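PDB 1QB7: adenine phosphoribosyltransferase from Leishmania donovani, which probably catalyses the salvage of adenine, joining it to 5-phospho-alpha-D-ribose 1-diphosphate to give AMP and diphosphate. Local coordinates for residues M68-T73 against G138-L143. Sequence-based numbering, arbitrary orientation.
Sequences MSPAPT and GSRVVL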
loop_
_atom_site.group_PDB
_atom_site.type_symbol
_atom_site.label_atom_id
_atom_site.label_comp_id
_atom_site.label_asym_id
_atom_site.label_seq_id
_atom_site.Cartn_x
_atom_site.Cartn_y
_atom_site.Cartn_z
ATOM N N MET A 68 -22.585 10.321 2.314
ATOM C CA MET A 68 -23.286 9.272 1.581
ATOM C C MET A 68 -24.312 8.489 2.399
ATOM O O MET A 68 -24.103 8.205 3.583
ATOM C CB MET A 68 -22.268 8.318 0.958
ATOM C CG MET A 68 -22.818 7.436 -0.135
ATOM S SD MET A 68 -21.501 6.583 -1.005
ATOM C CE MET A 68 -20.871 7.860 -2.067
ATOM N N SER A 69 -25.415 8.128 1.747
ATOM C CA SER A 69 -26.482 7.369 2.388
ATOM C C SER A 69 -27.150 6.393 1.409
ATOM O O SER A 69 -27.608 6.794 0.335
ATOM C CB SER A 69 -27.525 8.320 2.982
ATOM O OG SER A 69 -28.472 7.605 3.759
ATOM N N PRO A 70 -27.130 5.082 1.728
ATOM C CA PRO A 70 -26.520 4.509 2.936
ATOM C C PRO A 70 -24.991 4.544 2.853
ATOM O O PRO A 70 -24.411 4.441 1.766
ATOM C CB PRO A 70 -27.068 3.079 2.949
ATOM C CG PRO A 70 -27.206 2.759 1.488
ATOM C CD PRO A 70 -27.798 4.036 0.929
ATOM N N ALA A 71 -24.353 4.728 4.005
ATOM C CA ALA A 71 -22.899 4.811 4.093
ATOM C C ALA A 71 -22.162 3.502 3.786
ATOM O O ALA A 71 -22.684 2.405 4.014
ATOM C CB ALA A 71 -22.502 5.325 5.467
ATOM N N PRO A 72 -20.943 3.607 3.228
ATOM C CA PRO A 72 -20.136 2.426 2.895
ATOM C C PRO A 72 -19.751 1.691 4.184
ATOM O O PRO A 72 -19.612 2.308 5.239
ATOM C CB PRO A 72 -18.901 3.034 2.228
ATOM C CG PRO A 72 -19.411 4.326 1.661
ATOM C CD PRO A 72 -20.284 4.840 2.765
ATOM N N THR A 73 -19.598 0.378 4.093
ATOM C CA THR A 73 -19.232 -0.433 5.246
ATOM C C THR A 73 -17.780 -0.882 5.166
ATOM O O THR A 73 -17.173 -1.220 6.181
ATOM C CB THR A 73 -20.129 -1.692 5.360
ATOM O OG1 THR A 73 -19.951 -2.524 4.209
ATOM C CG2 THR A 73 -21.594 -1.303 5.459
ATOM N N GLY A 138 -24.632 -8.048 2.706
ATOM C CA GLY A 138 -25.101 -6.743 3.119
ATOM C C GLY A 138 -24.059 -5.639 3.108
ATOM O O GLY A 138 -24.418 -4.467 3.234
ATOM N N SER A 139 -22.782 -5.994 2.962
ATOM C CA SER A 139 -21.707 -4.998 2.930
ATOM C C SER A 139 -21.808 -4.110 1.697
ATOM O O SER A 139 -22.225 -4.553 0.628
ATOM C CB SER A 139 -20.333 -5.668 2.927
ATOM O OG SER A 139 -20.130 -6.481 4.068
ATOM N N ARG A 140 -21.456 -2.842 1.871
ATOM C CA ARG A 140 -21.464 -1.869 0.787
ATOM C C ARG A 140 -20.006 -1.444 0.680
ATOM O O ARG A 140 -19.487 -0.702 1.516
ATOM C CB ARG A 140 -22.405 -0.716 1.128
ATOM C CG ARG A 140 -23.866 -1.165 1.226
ATOM C CD ARG A 140 -24.804 -0.033 1.629
ATOM N NE ARG A 140 -24.512 0.481 2.968
ATOM C CZ ARG A 140 -24.924 -0.077 4.108
ATOM N NH1 ARG A 140 -25.660 -1.183 4.089
ATOM N NH2 ARG A 140 -24.604 0.476 5.271
ATOM N N VAL A 141 -19.356 -1.947 -0.363
ATOM C CA VAL A 141 -17.933 -1.752 -0.587
ATOM C C VAL A 141 -17.496 -0.711 -1.599
ATOM O O VAL A 141 -17.968 -0.689 -2.734
ATOM C CB VAL A 141 -17.294 -3.100 -1.019
ATOM C CG1 VAL A 141 -15.776 -3.016 -0.996
ATOM C CG2 VAL A 141 -17.805 -4.235 -0.139
ATOM N N VAL A 142 -16.554 0.126 -1.179
ATOM C CA VAL A 142 -15.971 1.133 -2.050
ATOM C C VAL A 142 -14.644 0.549 -2.537
ATOM O O VAL A 142 -13.797 0.144 -1.730
ATOM C CB VAL A 142 -15.697 2.453 -1.305
ATOM C CG1 VAL A 142 -14.909 3.416 -2.194
ATOM C CG2 VAL A 142 -17.011 3.088 -0.879
ATOM N N LEU A 143 -14.515 0.421 -3.856
ATOM C CA LEU A 143 -13.301 -0.096 -4.493
ATOM C C LEU A 143 -12.360 1.064 -4.824
ATOM O O LEU A 143 -12.798 2.081 -5.352
ATOM C CB LEU A 143 -13.664 -0.873 -5.760
ATOM C CG LEU A 143 -14.248 -2.275 -5.620
ATOM C CD1 LEU A 143 -15.530 -2.270 -4.815
ATOM C CD2 LEU A 143 -14.482 -2.833 -7.008
#
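R140 reaches out from the start of strand 140-145 and takes hold of the backbone of A71 with one side of its guanidinium group. NE and NH2 both donate to A71 O, at 2.9 Å from NE and 3.0 Å from NH2, and the oxygen lies close to the guanidinium plane. NH2 arrives in the carbonyl plane, whereas NE comes from above it. The bend at chi3 (-63°) turns this edge toward the loop. The two faces of the group are flanked as well: P70 CB sits over one, 3.6 Å from NE, and T73 CG2 over the opposite one, 3.5 Å from NH2, each offset toward the rim. Bonds at the edge and carbons on both faces together restrict its rotation.

T73 also ties itself to the R140 backbone. Its N donates to R140 O (2.8 Å, 163°), while OG1, placed by chi1 of 62° between the backbone N and the carbonyl carbon, accepts from R140 N at 2.8 Å. Deeper in, P72 CB rests on V142 CG2 at 3.6 Å, and Y65 of helix 51-67 touches both residues.

The loop carries the chain from helix 51-67 into strand 74-78, and here it is fastened to the N-terminal end of the neighbouring parallel strand 140-145, in the parallel core of the central sheet of the type I phosphoribosyltransferase fold.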